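Local coordinates for SusD superfamily protein (Bacteroides fragilis, PDB 3L22) that probably binds sugars at the outer membrane of the bacterium, as expected of a SusD-family lipoprotein, and carries zinc ions in the crystal, at residues G110-Y113 against D114-Q118. Numbering follows the deposited sequence. Where two conformers were deposited one is given.
Sequences GENY and DRYVQ. With ZN (zinc ion), chain G.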
loop_
_atom_site.group_PDB
_atom_site.type_symbol
_atom_site.label_atom_id
_atom_site.label_comp_id
_atom_site.label_asym_id
_atom_site.label_seq_id
_atom_site.Cartn_x
_atom_site.Cartn_y
_atom_site.Cartn_z
ATOM N N GLY A 110 31.259 -6.747 2.092
ATOM C CA GLY A 110 31.581 -8.159 1.837
ATOM C C GLY A 110 30.497 -8.858 1.011
ATOM O O GLY A 110 29.945 -8.271 0.091
ATOM N N GLU A 111 30.137 -10.077 1.394
ATOM C CA GLU A 111 29.193 -10.908 0.628
ATOM C C GLU A 111 27.763 -10.363 0.649
ATOM O O GLU A 111 26.943 -10.769 -0.121
ATOM C CB GLU A 111 29.182 -12.350 1.160
ATOM C CG GLU A 111 28.561 -12.512 2.567
ATOM C CD GLU A 111 28.587 -13.953 3.077
ATOM O OE1 GLU A 111 28.644 -14.891 2.262
ATOM O OE2 GLU A 111 28.509 -14.141 4.307
ATOM N N ASN A 112 27.477 -9.434 1.545
ATOM C CA ASN A 112 26.144 -8.867 1.681
ATOM C C ASN A 112 25.863 -7.606 0.867
ATOM O O ASN A 112 24.741 -7.073 0.925
ATOM C CB ASN A 112 25.904 -8.581 3.156
ATOM C CG ASN A 112 26.049 -9.821 3.977
ATOM O OD1 ASN A 112 25.459 -10.853 3.650
ATOM N ND2 ASN A 112 26.879 -9.761 4.996
ATOM N N TYR A 113 26.873 -7.141 0.129
ATOM C CA TYR A 113 26.737 -5.976 -0.727
ATOM C C TYR A 113 25.420 -5.988 -1.556
ATOM O O TYR A 113 24.634 -5.047 -1.459
ATOM C CB TYR A 113 27.960 -5.835 -1.638
ATOM C CG TYR A 113 27.942 -4.575 -2.450
ATOM C CD1 TYR A 113 28.483 -3.404 -1.944
ATOM C CD2 TYR A 113 27.358 -4.537 -3.722
ATOM C CE1 TYR A 113 28.452 -2.228 -2.674
ATOM C CE2 TYR A 113 27.306 -3.347 -4.459
ATOM C CZ TYR A 113 27.854 -2.185 -3.912
ATOM O OH TYR A 113 27.836 -0.981 -4.589
ATOM N N ASP A 114 25.180 -7.044 -2.330
ATOM C CA ASP A 114 24.036 -7.070 -3.238
ATOM C C ASP A 114 22.697 -7.038 -2.525
ATOM O O ASP A 114 21.771 -6.373 -2.976
ATOM C CB ASP A 114 24.071 -8.309 -4.144
ATOM C CG ASP A 114 25.238 -8.284 -5.118
ATOM O OD1 ASP A 114 25.710 -7.148 -5.492
ATOM O OD2 ASP A 114 25.672 -9.408 -5.496
ATOM N N ARG A 115 22.593 -7.740 -1.408
ATOM C CA ARG A 115 21.394 -7.674 -0.629
ATOM C C ARG A 115 21.108 -6.260 -0.159
ATOM O O ARG A 115 19.954 -5.835 -0.180
ATOM C CB ARG A 115 21.470 -8.590 0.562
ATOM C CG ARG A 115 20.189 -8.530 1.408
ATOM C CD ARG A 115 20.124 -9.598 2.497
ATOM N NE ARG A 115 20.012 -10.937 1.930
ATOM C CZ ARG A 115 19.884 -12.052 2.639
ATOM N NH1 ARG A 115 19.780 -12.021 3.983
ATOM N NH2 ARG A 115 19.822 -13.214 1.996
ATOM N N TYR A 116 22.123 -5.565 0.333
ATOM C CA TYR A 116 21.921 -4.188 0.818
ATOM C C TYR A 116 21.437 -3.255 -0.305
ATOM O O TYR A 116 20.505 -2.457 -0.116
ATOM C CB TYR A 116 23.210 -3.615 1.416
ATOM C CG TYR A 116 23.783 -4.294 2.646
ATOM C CD1 TYR A 116 22.987 -4.935 3.595
ATOM C CD2 TYR A 116 25.155 -4.266 2.870
ATOM C CE1 TYR A 116 23.582 -5.528 4.733
ATOM C CE2 TYR A 116 25.740 -4.864 3.972
ATOM C CZ TYR A 116 24.954 -5.476 4.900
ATOM O OH TYR A 116 25.598 -6.023 5.978
ATOM N N VAL A 117 22.044 -3.394 -1.492
ATOM C CA VAL A 117 21.627 -2.610 -2.652
ATOM C C VAL A 117 20.190 -2.922 -3.008
ATOM O O VAL A 117 19.389 -2.045 -3.229
ATOM C CB VAL A 117 22.508 -2.902 -3.903
ATOM C CG1 VAL A 117 21.903 -2.287 -5.207
ATOM C CG2 VAL A 117 23.953 -2.384 -3.693
ATOM N N GLN A 118 19.866 -4.188 -3.095
ATOM C CA GLN A 118 18.553 -4.587 -3.604
ATOM C C GLN A 118 17.446 -4.223 -2.586
ATOM O O GLN A 118 16.338 -3.830 -2.955
ATOM C CB GLN A 118 18.595 -6.081 -3.957
ATOM C CG GLN A 118 19.474 -6.353 -5.189
ATOM C CD GLN A 118 19.665 -7.831 -5.484
ATOM O OE1 GLN A 118 18.946 -8.668 -4.942
ATOM N NE2 GLN A 118 20.679 -8.166 -6.307
HETATM ZN ZN ZN G . 27.731 -7.778 -6.388
HETATM O O HOH W 1 24.402 -10.071 -0.987
HETATM O O HOH W 2 27.232 -9.258 -2.744
HETATM O O HOH W 3 27.965 -7.327 5.709
HETATM O O HOH W 4 27.133 -9.580 -7.946
HETATM O O HOH W 5 27.956 -6.049 -6.938
HETATM O O HOH W 6 28.968 -8.584 -4.414
#
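N112 lays its CB over a face of the Y116 ring, 4.0 Å from the ring centroid, in a CH-pi contact where the short 3-10 segment 111-112 runs into helix 113-131. N112 O sits above that same ring and accepts a bond from Y116 N at 3.1 Å, nearly straight at 165°, while a water joins N112 ND2 to Y116 OH, whose protein partner is E22. One residue on, Y113 O takes the N-H of V117 in the same way, and V117 CG2 packs against CE2 of the Y113 ring at 3.6 Å. L102 of helix 79-103 touches Y113, Y116 and V117, which makes this the compact side of the first turn. The other side is watery. One water links E111 O to the N-H of D114 and a second links it to that of R115. The chi1 of Y113 (-174°) swings its ring alongside D114 and V117, its edge to D114 OD1, the ring and carboxylate planes 76° apart. D114 OD1 binds zinc at 2.3 Å; three waters are also ligands, one of them also donating to D114 OD2. With a single protein carboxylate among these ligands, the metal is probably a peripheral ion held at the helix start.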